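Local coordinates for putative GH105 family protein (Salmonella enterica subsp. enterica serovar Paratyphi A, PDB 3QWT) that is of unknown function but probably hydrolyses unsaturated glycosides, as a possible GH105 member built on an alpha/alpha toroid, at residues Q340-T345 against R355-T360; E293-A298 against Q366-L371; W213-S218 against A228-G233; W167-M172 against N234-I239. All coordinates share one frame; numbering follows the deposited sequence.

Interaction 1: Q340-T345 against R355-T360; sequences QTSFGT and RHIPLT
Two backbone hydrogen bonds tie the loop 340-345 to the loop 355-360, and both run through the main chain beside S342 and L359. T360 N donates a hydrogen bond to T341 O at 2.7 Å, and F343 N donates one to P358 O at 2.8 Å. Between them the CA of L359 comes 3.1 Å from T341 O, a CA-H...O contact that adds to the bridge. This is a single beta bridge between two irregular segments, not a sheet.

Outward from the bridge, I357 packs on T345. Its CG2 branch sits 3.4 Å from T345 OG1, while CG1 and CD1 lie across the T345 methyl. That hydroxyl is already turned back to its own segment, bonded to F343 O. On the other flank the methyl CG2 of T360 lies 3.8 Å from F343 CB. With F343 CG anti to the backbone N (chi1 180°), the ring then runs off toward F47. S342 OG bonds R232, and T360 OG1 hydrogen-bonds K60.

Since the bonds joining the segments are between backbone atoms, the polar side chains of S342 and T360 can reach other parts of the fold, while I357 and F343 supply apolar cover around the bridge.

Interaction 2: E293-A298 against Q366-L371; sequences EASATA and QAMAML
Two helices of the alpha/alpha toroid, 294-309 and 363-377, lie side by side here, and M368 and A298 make the main contact between them. The short helical pieces run in the same general direction, their axes 8.4 Å apart at closest approach and crossing at 30°. A298 CB packs 3.8 Å from M368 CB and 3.6 Å from M368 O, so a small methyl lets the two backbones come near each other. M368, a selenomethionine, reaches across toward the start of the partner helix. Its CG is anti to the carbonyl carbon (chi1 -68°), and a bend at the last torsion lays the end of the chain alongside S295, with SE 4.0 Å from S295 CB and CE close to S295 O.

The near-parallel course is consistent with two neighbours in the same layer of the toroid, and here one member begins within the contact. E293 occupies the N-cap of helix 294-309: its OE2 accepts from A296 N on the syn lone pair at 2.6 Å, and its OE1 accepts from both S295 N and S295 OG. The first turn is thus held by a carboxylate, whose OE1 also accepts from S342 N. Beyond the pair, M368 touches S235 and W236 on helix 231-248 and V71 on helix 67-83.

Interaction 3: W213-S218 against A228-G233; sequences WFHGWS and ARWARG
H215 and W230 set their rings edge-to-face, the six-membered edge of W230 meeting one face of the imidazole. The ring centroids are 4.6 Å apart and the planes are inclined at 51°. W230 CE3 stands over the centre of the imidazole, and W230 CZ3 comes 3.6 Å from H215 NE2. Both residues hold CG anti to the backbone N (chi1 -176° for H215), which leaves the two side chains running alongside each other in the same direction.

A second pair, F214 and R229, also lies side by side. The ring brings CE1 over one face of the guanidinium, with F214 CZ 3.6 Å from R229 NH2 and the two planes 47° apart. D207 and D286 hold that guanidinium through salt bridges. Between the two pairs the main chains join: H215 N donates to A228 O at 2.9 Å, and a water bridges G216 N and A228 N. R229 is the centre of an inverse gamma turn, leading into W230, the N-cap position of helix 231-248.

Both nitrogens of H215 are engaged, ND1 by Y354 and NE2 by D169. With W230 covering one face as well, the imidazole probably has little freedom to rotate.

Interaction 4: W167-M172 against N234-I239; sequences WDDTLM and NSWLTI
The chain at 167-172 folds through a type I turn from W167 to T170 into helix 170-184, and it lies against helix 231-248 with the CA atoms of M172 and W236 5.9 Å apart. W236 does most of the work. Its indole NE1 donates to D169 OD1 at 2.9 Å, but the bond is bent, with an N-H...O angle of 132°. The donor comes from above the carboxylate, 65° out of its plane, while the oxygen itself is tilted from the indole plane. The other carboxylate oxygen, D169 OD2, has its partner outside the two segments.

M172, a selenomethionine, crosses the indole at about a right angle. With CG anti to its own backbone N (chi1 176°), that carbon comes to 3.7 Å from W236 CE3. A bend at chi2 then sends the selenium on to I239 CG2, 3.9 Å away; it also makes an oblique Met-aromatic contact with the indole's six-membered ring. Along the other flank L171 CD1 meets L237 CD2 at 3.8 Å.

A glycerol, probably from the crystallisation liquor, lies near D169, consistent with a pocket there. Helix 188-205 covers L171 through F198 and H201, and M368 of helix 363-377 packs on I239. The N234 amide hydrogen-bonds W230 O and W213 N, and the short strand 165-167 leads into the turn beside strand 216-218.

Overall arrangement
Interactions 2, 3 and 4 are buried, whereas interaction 1 is only partly so, its centre about 16 Å from the centre of the chain, against about 7 Å for that of interaction 4. Helix 231-248 serves both interactions 3 and 4, whose centres are about 9 Å apart; D169 and H215 join them directly. R232 at the start of that helix ties three contacts together, bonding S342 of interaction 1 and S295 of interaction 2. The chemistry shifts with place: main-chain bonds bridge the loops of interaction 1, aliphatic and selenium packing joins the helices of interaction 2, and rings with polar partners mark interactions 3 and 4, the latter with aliphatic packing as well. M368 and S235 bring interactions 2 and 4 into contact.

Interaction 1: Q340-T345 against R355-T360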
loop_
_atom_site.group_PDB
_atom_site.type_symbol
_atom_site.label_atom_id
_atom_site.label_comp_id
_atom_site.label_asym_id
_atom_site.label_seq_id
_atom_site.Cartn_x
_atom_site.Cartn_y
_atom_site.Cartn_z
ATOM N N GLN A 340 3.345 -31.787 -44.863
ATOM C CA GLN A 340 4.600 -31.125 -45.222
ATOM C C GLN A 340 5.434 -30.613 -44.033
ATOM O O GLN A 340 5.771 -29.430 -43.966
ATOM C CB GLN A 340 4.315 -29.968 -46.170
ATOM C CG GLN A 340 3.840 -30.396 -47.522
ATOM C CD GLN A 340 4.985 -30.561 -48.497
ATOM O OE1 GLN A 340 5.649 -29.590 -48.866
ATOM N NE2 GLN A 340 5.227 -31.793 -48.917
ATOM N N THR A 341 5.773 -31.497 -43.104
ATOM C CA THR A 341 6.640 -31.136 -41.991
ATOM C C THR A 341 8.123 -31.347 -42.344
ATOM O O THR A 341 8.492 -32.394 -42.871
ATOM C CB THR A 341 6.307 -31.985 -40.748
ATOM O OG1 THR A 341 4.920 -31.831 -40.409
ATOM C CG2 THR A 341 7.201 -31.595 -39.569
ATOM N N SER A 342 8.967 -30.360 -42.047
ATOM C CA SER A 342 10.418 -30.486 -42.232
ATOM C C SER A 342 11.086 -30.956 -40.948
ATOM O O SER A 342 10.671 -30.598 -39.843
ATOM C CB SER A 342 11.060 -29.161 -42.681
ATOM O OG SER A 342 11.009 -28.163 -41.659
ATOM N N PHE A 343 12.129 -31.757 -41.114
ATOM C CA PHE A 343 12.848 -32.371 -40.012
ATOM C C PHE A 343 13.637 -31.311 -39.259
ATOM O O PHE A 343 13.739 -30.175 -39.714
ATOM C CB PHE A 343 13.773 -33.463 -40.548
ATOM C CG PHE A 343 14.569 -34.153 -39.487
ATOM C CD1 PHE A 343 13.933 -34.882 -38.494
ATOM C CD2 PHE A 343 15.953 -34.065 -39.471
ATOM C CE1 PHE A 343 14.666 -35.517 -37.505
ATOM C CE2 PHE A 343 16.690 -34.694 -38.487
ATOM C CZ PHE A 343 16.045 -35.428 -37.503
ATOM N N GLY A 344 14.180 -31.677 -38.103
ATOM C CA GLY A 344 14.947 -30.741 -37.299
ATOM C C GLY A 344 15.917 -29.974 -38.170
ATOM O O GLY A 344 16.627 -30.575 -38.987
ATOM N N THR A 345 15.945 -28.654 -38.009
ATOM C CA THR A 345 16.771 -27.807 -38.875
ATOM C C THR A 345 17.770 -26.957 -38.088
ATOM O O THR A 345 17.377 -26.053 -37.335
ATOM C CB THR A 345 15.903 -26.858 -39.749
ATOM O OG1 THR A 345 15.051 -27.621 -40.605
ATOM C CG2 THR A 345 16.774 -25.937 -40.596
ATOM N N ARG A 355 16.798 -25.110 -48.074
ATOM C CA ARG A 355 15.979 -25.600 -49.170
ATOM C C ARG A 355 15.889 -27.123 -49.208
ATOM O O ARG A 355 14.857 -27.664 -49.590
ATOM C CB ARG A 355 16.488 -25.062 -50.511
ATOM C CG ARG A 355 16.326 -23.551 -50.665
ATOM C CD ARG A 355 16.994 -23.045 -51.941
ATOM N NE ARG A 355 16.815 -21.604 -52.128
ATOM C CZ ARG A 355 17.815 -20.729 -52.234
ATOM N NH1 ARG A 355 19.077 -21.141 -52.171
ATOM N NH2 ARG A 355 17.554 -19.437 -52.404
ATOM N N HIS A 356 16.949 -27.804 -48.783
ATOM C CA HIS A 356 16.995 -29.257 -48.903
ATOM C C HIS A 356 16.839 -30.050 -47.590
ATOM O O HIS A 356 17.276 -31.194 -47.497
ATOM C CB HIS A 356 18.261 -29.685 -49.652
ATOM C CG HIS A 356 18.463 -28.956 -50.942
ATOM N ND1 HIS A 356 19.564 -28.163 -51.187
ATOM C CD2 HIS A 356 17.694 -28.884 -52.055
ATOM C CE1 HIS A 356 19.468 -27.638 -52.395
ATOM N NE2 HIS A 356 18.343 -28.060 -52.944
ATOM N N ILE A 357 16.208 -29.451 -46.584
ATOM C CA ILE A 357 15.875 -30.180 -45.362
ATOM C C ILE A 357 14.854 -31.286 -45.661
ATOM O O ILE A 357 13.841 -31.036 -46.301
ATOM C CB ILE A 357 15.286 -29.233 -44.279
ATOM C CG1 ILE A 357 16.298 -28.156 -43.894
ATOM C CG2 ILE A 357 14.846 -30.012 -43.051
ATOM C CD1 ILE A 357 17.477 -28.680 -43.123
ATOM N N PRO A 358 15.109 -32.511 -45.179
ATOM C CA PRO A 358 14.176 -33.628 -45.389
ATOM C C PRO A 358 12.800 -33.400 -44.759
ATOM O O PRO A 358 12.687 -32.769 -43.690
ATOM C CB PRO A 358 14.860 -34.791 -44.670
ATOM C CG PRO A 358 16.271 -34.379 -44.500
ATOM C CD PRO A 358 16.276 -32.912 -44.374
ATOM N N LEU A 359 11.769 -33.932 -45.409
ATOM C CA LEU A 359 10.403 -33.857 -44.898
ATOM C C LEU A 359 10.020 -35.117 -44.122
ATOM O O LEU A 359 10.347 -36.226 -44.538
ATOM C CB LEU A 359 9.431 -33.636 -46.053
ATOM C CG LEU A 359 9.697 -32.370 -46.864
ATOM C CD1 LEU A 359 8.986 -32.408 -48.204
ATOM C CD2 LEU A 359 9.294 -31.134 -46.075
ATOM N N THR A 360 9.327 -34.958 -43.001
ATOM C CA THR A 360 8.968 -36.117 -42.178
ATOM C C THR A 360 8.150 -35.701 -40.959
ATOM O O THR A 360 8.268 -34.579 -40.484
ATOM C CB THR A 360 10.220 -36.885 -41.685
ATOM O OG1 THR A 360 9.827 -38.123 -41.072
ATOM C CG2 THR A 360 11.003 -36.042 -40.673
#

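Interaction 2: E293-A298 against Q366-L371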
loop_
_atom_site.group_PDB
_atom_site.type_symbol
_atom_site.label_atom_id
_atom_site.label_comp_id
_atom_site.label_asym_id
_atom_site.label_seq_id
_atom_site.Cartn_x
_atom_site.Cartn_y
_atom_site.Cartn_z
ATOM N N GLU A 293 5.900 -25.280 -46.103
ATOM C CA GLU A 293 6.164 -26.032 -44.891
ATOM C C GLU A 293 5.020 -25.867 -43.890
ATOM O O GLU A 293 4.722 -24.762 -43.409
ATOM C CB GLU A 293 7.520 -25.634 -44.307
ATOM C CG GLU A 293 8.155 -26.675 -43.398
ATOM C CD GLU A 293 7.493 -26.739 -42.027
ATOM O OE1 GLU A 293 7.278 -27.849 -41.506
ATOM O OE2 GLU A 293 7.191 -25.676 -41.468
ATOM N N ALA A 294 4.388 -26.992 -43.590
ATOM C CA ALA A 294 3.177 -27.045 -42.785
ATOM C C ALA A 294 3.327 -26.680 -41.296
ATOM O O ALA A 294 2.425 -26.087 -40.705
ATOM C CB ALA A 294 2.531 -28.420 -42.929
ATOM N N SER A 295 4.447 -27.031 -40.681
ATOM C CA SER A 295 4.550 -26.838 -39.242
ATOM C C SER A 295 4.752 -25.359 -38.918
ATOM O O SER A 295 4.139 -24.827 -37.990
ATOM C CB SER A 295 5.647 -27.708 -38.625
ATOM O OG SER A 295 6.942 -27.341 -39.069
ATOM N N ALA A 296 5.615 -24.701 -39.685
ATOM C CA ALA A 296 5.768 -23.249 -39.585
ATOM C C ALA A 296 4.411 -22.603 -39.822
ATOM O O ALA A 296 3.955 -21.776 -39.029
ATOM C CB ALA A 296 6.788 -22.743 -40.606
ATOM N N THR A 297 3.766 -22.997 -40.922
ATOM C CA THR A 297 2.419 -22.528 -41.250
ATOM C C THR A 297 1.467 -22.664 -40.046
ATOM O O THR A 297 0.678 -21.763 -39.769
ATOM C CB THR A 297 1.838 -23.272 -42.495
ATOM O OG1 THR A 297 2.696 -23.077 -43.626
ATOM C CG2 THR A 297 0.459 -22.746 -42.837
ATOM N N ALA A 298 1.549 -23.782 -39.327
ATOM C CA ALA A 298 0.664 -24.002 -38.189
ATOM C C ALA A 298 0.941 -23.016 -37.050
ATOM O O ALA A 298 0.015 -22.512 -36.412
ATOM C CB ALA A 298 0.765 -25.439 -37.690
ATOM N N GLN A 366 2.882 -32.368 -35.432
ATOM C CA GLN A 366 1.570 -32.692 -34.886
ATOM C C GLN A 366 1.131 -31.672 -33.833
ATOM O O GLN A 366 -0.030 -31.262 -33.776
ATOM C CB GLN A 366 1.602 -34.077 -34.236
ATOM C CG GLN A 366 2.178 -35.186 -35.116
ATOM C CD GLN A 366 1.454 -35.307 -36.433
ATOM O OE1 GLN A 366 2.033 -35.078 -37.499
ATOM N NE2 GLN A 366 0.176 -35.660 -36.370
ATOM N N ALA A 367 2.056 -31.275 -32.976
ATOM C CA ALA A 367 1.678 -30.425 -31.860
ATOM C C ALA A 367 1.241 -29.070 -32.380
ATOM O O ALA A 367 0.207 -28.541 -31.978
ATOM C CB ALA A 367 2.816 -30.293 -30.850
HETATM N N MSE A 368 2.015 -28.523 -33.305
HETATM C CA MSE A 368 1.679 -27.209 -33.845
HETATM C C MSE A 368 0.327 -27.234 -34.567
HETATM O O MSE A 368 -0.470 -26.308 -34.438
HETATM C CB MSE A 368 2.819 -26.673 -34.710
HETATM C CG MSE A 368 4.039 -26.347 -33.858
HETATM SE SE MSE A 368 5.700 -26.375 -34.861
HETATM C CE MSE A 368 5.752 -24.477 -35.357
ATOM N N ALA A 369 0.041 -28.317 -35.280
ATOM C CA ALA A 369 -1.297 -28.462 -35.832
ATOM C C ALA A 369 -2.339 -28.318 -34.720
ATOM O O ALA A 369 -3.348 -27.637 -34.890
ATOM C CB ALA A 369 -1.455 -29.786 -36.560
HETATM N N MSE A 370 -2.106 -28.940 -33.570
HETATM C CA MSE A 370 -3.142 -28.876 -32.552
HETATM C C MSE A 370 -3.153 -27.543 -31.838
HETATM O O MSE A 370 -4.198 -27.088 -31.391
HETATM C CB MSE A 370 -3.142 -30.092 -31.599
HETATM C CG MSE A 370 -1.910 -30.331 -30.749
HETATM SE SE MSE A 370 -1.938 -32.181 -30.016
HETATM C CE MSE A 370 -0.751 -32.988 -31.311
ATOM N N LEU A 371 -1.994 -26.901 -31.761
ATOM C CA LEU A 371 -1.934 -25.553 -31.223
ATOM C C LEU A 371 -2.888 -24.666 -32.009
ATOM O O LEU A 371 -3.824 -24.091 -31.445
ATOM C CB LEU A 371 -0.511 -24.986 -31.302
ATOM C CG LEU A 371 0.410 -25.021 -30.084
ATOM C CD1 LEU A 371 1.702 -24.314 -30.443
ATOM C CD2 LEU A 371 -0.239 -24.366 -28.848
#

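Interaction 3: W213-S218 against A228-G233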
loop_
_atom_site.group_PDB
_atom_site.type_symbol
_atom_site.label_atom_id
_atom_site.label_comp_id
_atom_site.label_asym_id
_atom_site.label_seq_id
_atom_site.Cartn_x
_atom_site.Cartn_y
_atom_site.Cartn_z
ATOM N N TRP A 213 12.114 -12.303 -39.500
ATOM C CA TRP A 213 13.312 -12.524 -38.690
ATOM C C TRP A 213 14.369 -13.405 -39.358
ATOM O O TRP A 213 14.050 -14.302 -40.138
ATOM C CB TRP A 213 12.930 -13.189 -37.371
ATOM C CG TRP A 213 12.335 -12.270 -36.357
ATOM C CD1 TRP A 213 11.351 -11.354 -36.554
ATOM C CD2 TRP A 213 12.660 -12.224 -34.964
ATOM N NE1 TRP A 213 11.056 -10.713 -35.365
ATOM C CE2 TRP A 213 11.845 -11.234 -34.377
ATOM C CE3 TRP A 213 13.576 -12.912 -34.160
ATOM C CZ2 TRP A 213 11.914 -10.919 -33.015
ATOM C CZ3 TRP A 213 13.645 -12.606 -32.811
ATOM C CH2 TRP A 213 12.819 -11.607 -32.249
ATOM N N PHE A 214 15.630 -13.168 -39.016
ATOM C CA PHE A 214 16.691 -14.066 -39.424
ATOM C C PHE A 214 16.790 -15.254 -38.474
ATOM O O PHE A 214 16.539 -15.127 -37.271
ATOM C CB PHE A 214 18.017 -13.316 -39.487
ATOM C CG PHE A 214 18.040 -12.242 -40.535
ATOM C CD1 PHE A 214 17.895 -12.569 -41.869
ATOM C CD2 PHE A 214 18.176 -10.911 -40.185
ATOM C CE1 PHE A 214 17.902 -11.568 -42.850
ATOM C CE2 PHE A 214 18.182 -9.916 -41.161
ATOM C CZ PHE A 214 18.044 -10.250 -42.490
ATOM N N HIS A 215 17.173 -16.403 -39.002
ATOM C CA HIS A 215 17.253 -17.589 -38.157
ATOM C C HIS A 215 18.256 -17.422 -37.012
ATOM O O HIS A 215 17.909 -17.628 -35.845
ATOM C CB HIS A 215 17.574 -18.852 -38.969
ATOM C CG HIS A 215 17.560 -20.101 -38.146
ATOM N ND1 HIS A 215 18.202 -21.258 -38.532
ATOM C CD2 HIS A 215 16.978 -20.368 -36.952
ATOM C CE1 HIS A 215 18.017 -22.186 -37.607
ATOM N NE2 HIS A 215 17.278 -21.672 -36.641
ATOM N N GLY A 216 19.489 -17.042 -37.342
ATOM C CA GLY A 216 20.539 -16.964 -36.344
ATOM C C GLY A 216 21.413 -15.718 -36.364
ATOM O O GLY A 216 21.433 -14.951 -37.339
ATOM N N TRP A 217 22.143 -15.543 -35.261
ATOM C CA TRP A 217 23.109 -14.464 -35.074
ATOM C C TRP A 217 24.331 -15.012 -34.348
ATOM O O TRP A 217 24.208 -15.825 -33.422
ATOM C CB TRP A 217 22.496 -13.328 -34.237
ATOM C CG TRP A 217 23.517 -12.381 -33.666
ATOM C CD1 TRP A 217 24.036 -12.403 -32.407
ATOM C CD2 TRP A 217 24.148 -11.285 -34.337
ATOM N NE1 TRP A 217 24.950 -11.390 -32.254
ATOM C CE2 TRP A 217 25.039 -10.695 -33.430
ATOM C CE3 TRP A 217 24.056 -10.756 -35.628
ATOM C CZ2 TRP A 217 25.819 -9.590 -33.763
ATOM C CZ3 TRP A 217 24.834 -9.666 -35.957
ATOM C CH2 TRP A 217 25.704 -9.095 -35.031
ATOM N N SER A 218 25.508 -14.553 -34.741
ATOM C CA SER A 218 26.710 -14.922 -34.013
ATOM C C SER A 218 27.538 -13.711 -33.610
ATOM O O SER A 218 27.782 -12.807 -34.415
ATOM C CB SER A 218 27.572 -15.885 -34.822
ATOM O OG SER A 218 28.749 -16.176 -34.096
ATOM N N ALA A 228 18.979 -16.169 -43.399
ATOM C CA ALA A 228 17.809 -16.949 -43.767
ATOM C C ALA A 228 16.536 -16.464 -43.083
ATOM O O ALA A 228 16.470 -16.342 -41.858
ATOM C CB ALA A 228 18.047 -18.436 -43.465
ATOM N N ARG A 229 15.517 -16.175 -43.879
ATOM C CA ARG A 229 14.243 -15.807 -43.304
ATOM C C ARG A 229 13.434 -17.088 -43.238
ATOM O O ARG A 229 12.511 -17.320 -44.022
ATOM C CB ARG A 229 13.570 -14.688 -44.103
ATOM C CG ARG A 229 14.421 -13.432 -44.120
ATOM C CD ARG A 229 13.786 -12.285 -44.901
ATOM N NE ARG A 229 14.630 -11.094 -44.846
ATOM C CZ ARG A 229 15.551 -10.793 -45.759
ATOM N NH1 ARG A 229 15.732 -11.590 -46.793
ATOM N NH2 ARG A 229 16.291 -9.698 -45.642
ATOM N N TRP A 230 13.813 -17.923 -42.281
ATOM C CA TRP A 230 13.332 -19.298 -42.225
ATOM C C TRP A 230 11.960 -19.377 -41.573
ATOM O O TRP A 230 11.704 -18.740 -40.554
ATOM C CB TRP A 230 14.354 -20.167 -41.500
ATOM C CG TRP A 230 13.937 -21.578 -41.277
ATOM C CD1 TRP A 230 13.533 -22.460 -42.222
ATOM C CD2 TRP A 230 13.928 -22.289 -40.028
ATOM N NE1 TRP A 230 13.248 -23.670 -41.643
ATOM C CE2 TRP A 230 13.490 -23.595 -40.297
ATOM C CE3 TRP A 230 14.239 -21.939 -38.708
ATOM C CZ2 TRP A 230 13.348 -24.564 -39.300
ATOM C CZ3 TRP A 230 14.101 -22.909 -37.706
ATOM C CH2 TRP A 230 13.656 -24.198 -38.009
ATOM N N ALA A 231 11.075 -20.158 -42.179
ATOM C CA ALA A 231 9.678 -20.203 -41.758
ATOM C C ALA A 231 9.479 -20.677 -40.315
ATOM O O ALA A 231 9.008 -19.916 -39.465
ATOM C CB ALA A 231 8.860 -21.063 -42.721
ATOM N N ARG A 232 9.811 -21.930 -40.032
ATOM C CA ARG A 232 9.563 -22.453 -38.689
ATOM C C ARG A 232 10.108 -21.511 -37.595
ATOM O O ARG A 232 9.422 -21.224 -36.614
ATOM C CB ARG A 232 10.063 -23.899 -38.524
ATOM C CG ARG A 232 9.843 -24.408 -37.082
ATOM C CD ARG A 232 9.543 -25.901 -36.994
ATOM N NE ARG A 232 10.690 -26.719 -37.375
ATOM C CZ ARG A 232 10.737 -27.471 -38.467
ATOM N NH1 ARG A 232 11.823 -28.177 -38.733
ATOM N NH2 ARG A 232 9.697 -27.526 -39.286
ATOM N N GLY A 233 11.324 -21.007 -37.785
ATOM C CA GLY A 233 11.944 -20.121 -36.819
ATOM C C GLY A 233 11.101 -18.895 -36.522
ATOM O O GLY A 233 10.916 -18.516 -35.354
HETATM O O HOH W 1 20.042 -16.480 -40.317
#

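Interaction 4: W167-M172 against N234-I239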
loop_
_atom_site.group_PDB
_atom_site.type_symbol
_atom_site.label_atom_id
_atom_site.label_comp_id
_atom_site.label_asym_id
_atom_site.label_seq_id
_atom_site.Cartn_x
_atom_site.Cartn_y
_atom_site.Cartn_z
ATOM N N TRP A 167 19.724 -17.971 -31.460
ATOM C CA TRP A 167 18.761 -18.406 -32.483
ATOM C C TRP A 167 17.338 -17.995 -32.134
ATOM O O TRP A 167 17.003 -17.856 -30.951
ATOM C CB TRP A 167 18.762 -19.936 -32.632
ATOM C CG TRP A 167 20.061 -20.563 -33.017
ATOM C CD1 TRP A 167 21.296 -20.000 -32.962
ATOM C CD2 TRP A 167 20.246 -21.893 -33.514
ATOM N NE1 TRP A 167 22.243 -20.899 -33.391
ATOM C CE2 TRP A 167 21.625 -22.071 -33.729
ATOM C CE3 TRP A 167 19.377 -22.949 -33.796
ATOM C CZ2 TRP A 167 22.163 -23.265 -34.228
ATOM C CZ3 TRP A 167 19.911 -24.140 -34.280
ATOM C CH2 TRP A 167 21.292 -24.283 -34.498
ATOM N N ASP A 168 16.490 -17.858 -33.155
ATOM C CA ASP A 168 15.047 -17.723 -32.929
ATOM C C ASP A 168 14.524 -18.738 -31.891
ATOM O O ASP A 168 13.809 -18.381 -30.968
ATOM C CB ASP A 168 14.277 -17.972 -34.223
ATOM C CG ASP A 168 14.750 -17.087 -35.386
ATOM O OD1 ASP A 168 15.516 -16.129 -35.174
ATOM O OD2 ASP A 168 14.339 -17.353 -36.526
ATOM N N ASP A 169 14.872 -20.004 -32.104
ATOM C CA ASP A 169 14.294 -21.138 -31.407
ATOM C C ASP A 169 14.437 -20.987 -29.877
ATOM O O ASP A 169 13.618 -21.481 -29.102
ATOM C CB ASP A 169 14.954 -22.449 -31.893
ATOM C CG ASP A 169 14.943 -22.598 -33.446
ATOM O OD1 ASP A 169 14.287 -23.530 -33.977
ATOM O OD2 ASP A 169 15.595 -21.787 -34.141
ATOM N N THR A 170 15.485 -20.301 -29.448
ATOM C CA THR A 170 15.703 -20.098 -28.031
ATOM C C THR A 170 14.467 -19.478 -27.410
ATOM O O THR A 170 14.147 -19.784 -26.282
ATOM C CB THR A 170 16.917 -19.211 -27.781
ATOM O OG1 THR A 170 18.069 -19.833 -28.356
ATOM C CG2 THR A 170 17.150 -19.000 -26.296
ATOM N N LEU A 171 13.749 -18.630 -28.148
ATOM C CA LEU A 171 12.631 -17.936 -27.504
ATOM C C LEU A 171 11.537 -18.905 -27.075
ATOM O O LEU A 171 10.873 -18.683 -26.062
ATOM C CB LEU A 171 12.079 -16.777 -28.353
ATOM C CG LEU A 171 13.007 -15.549 -28.385
ATOM C CD1 LEU A 171 12.715 -14.653 -29.575
ATOM C CD2 LEU A 171 12.935 -14.748 -27.081
HETATM N N MSE A 172 11.374 -19.988 -27.833
HETATM C CA MSE A 172 10.338 -20.968 -27.549
HETATM C C MSE A 172 10.782 -22.018 -26.520
HETATM O O MSE A 172 10.017 -22.374 -25.613
HETATM C CB MSE A 172 9.891 -21.662 -28.845
HETATM C CG MSE A 172 8.870 -22.783 -28.664
HETATM SE SE MSE A 172 7.087 -22.122 -28.207
HETATM C CE MSE A 172 6.909 -22.978 -26.461
ATOM N N ASN A 234 10.603 -18.266 -37.587
ATOM C CA ASN A 234 9.740 -17.095 -37.465
ATOM C C ASN A 234 8.459 -17.426 -36.714
ATOM O O ASN A 234 7.936 -16.624 -35.920
ATOM C CB ASN A 234 9.387 -16.563 -38.856
ATOM C CG ASN A 234 10.429 -15.614 -39.381
ATOM O OD1 ASN A 234 10.308 -14.385 -39.235
ATOM N ND2 ASN A 234 11.478 -16.171 -39.981
ATOM N N SER A 235 7.952 -18.605 -37.031
ATOM C CA SER A 235 6.797 -19.193 -36.405
ATOM C C SER A 235 6.958 -19.164 -34.875
ATOM O O SER A 235 6.018 -18.829 -34.151
ATOM C CB SER A 235 6.672 -20.631 -36.941
ATOM O OG SER A 235 5.648 -21.384 -36.327
ATOM N N TRP A 236 8.157 -19.493 -34.394
ATOM C CA TRP A 236 8.400 -19.553 -32.959
ATOM C C TRP A 236 8.091 -18.200 -32.339
ATOM O O TRP A 236 7.769 -18.108 -31.159
ATOM C CB TRP A 236 9.849 -19.910 -32.635
ATOM C CG TRP A 236 10.236 -21.229 -33.048
ATOM C CD1 TRP A 236 11.383 -21.568 -33.672
ATOM C CD2 TRP A 236 9.488 -22.435 -32.884
ATOM N NE1 TRP A 236 11.410 -22.918 -33.917
ATOM C CE2 TRP A 236 10.256 -23.476 -33.441
ATOM C CE3 TRP A 236 8.242 -22.739 -32.322
ATOM C CZ2 TRP A 236 9.816 -24.803 -33.473
ATOM C CZ3 TRP A 236 7.805 -24.073 -32.339
ATOM C CH2 TRP A 236 8.590 -25.077 -32.916
ATOM N N LEU A 237 8.198 -17.144 -33.133
ATOM C CA LEU A 237 7.965 -15.820 -32.580
ATOM C C LEU A 237 6.509 -15.466 -32.618
ATOM O O LEU A 237 5.987 -14.878 -31.673
ATOM C CB LEU A 237 8.807 -14.754 -33.275
ATOM C CG LEU A 237 10.018 -14.532 -32.383
ATOM C CD1 LEU A 237 11.278 -14.750 -33.180
ATOM C CD2 LEU A 237 9.969 -13.157 -31.721
ATOM N N THR A 238 5.856 -15.816 -33.717
ATOM C CA THR A 238 4.436 -15.576 -33.831
ATOM C C THR A 238 3.703 -16.323 -32.727
ATOM O O THR A 238 2.601 -15.942 -32.340
ATOM C CB THR A 238 3.907 -16.067 -35.163
ATOM O OG1 THR A 238 4.942 -15.953 -36.144
ATOM C CG2 THR A 238 2.726 -15.240 -35.569
ATOM N N ILE A 239 4.311 -17.405 -32.250
ATOM C CA ILE A 239 3.748 -18.189 -31.154
ATOM C C ILE A 239 4.069 -17.568 -29.803
ATOM O O ILE A 239 3.183 -17.407 -28.961
ATOM C CB ILE A 239 4.312 -19.607 -31.154
ATOM C CG1 ILE A 239 3.715 -20.415 -32.315
ATOM C CG2 ILE A 239 4.044 -20.261 -29.809
ATOM C CD1 ILE A 239 4.373 -21.768 -32.562
#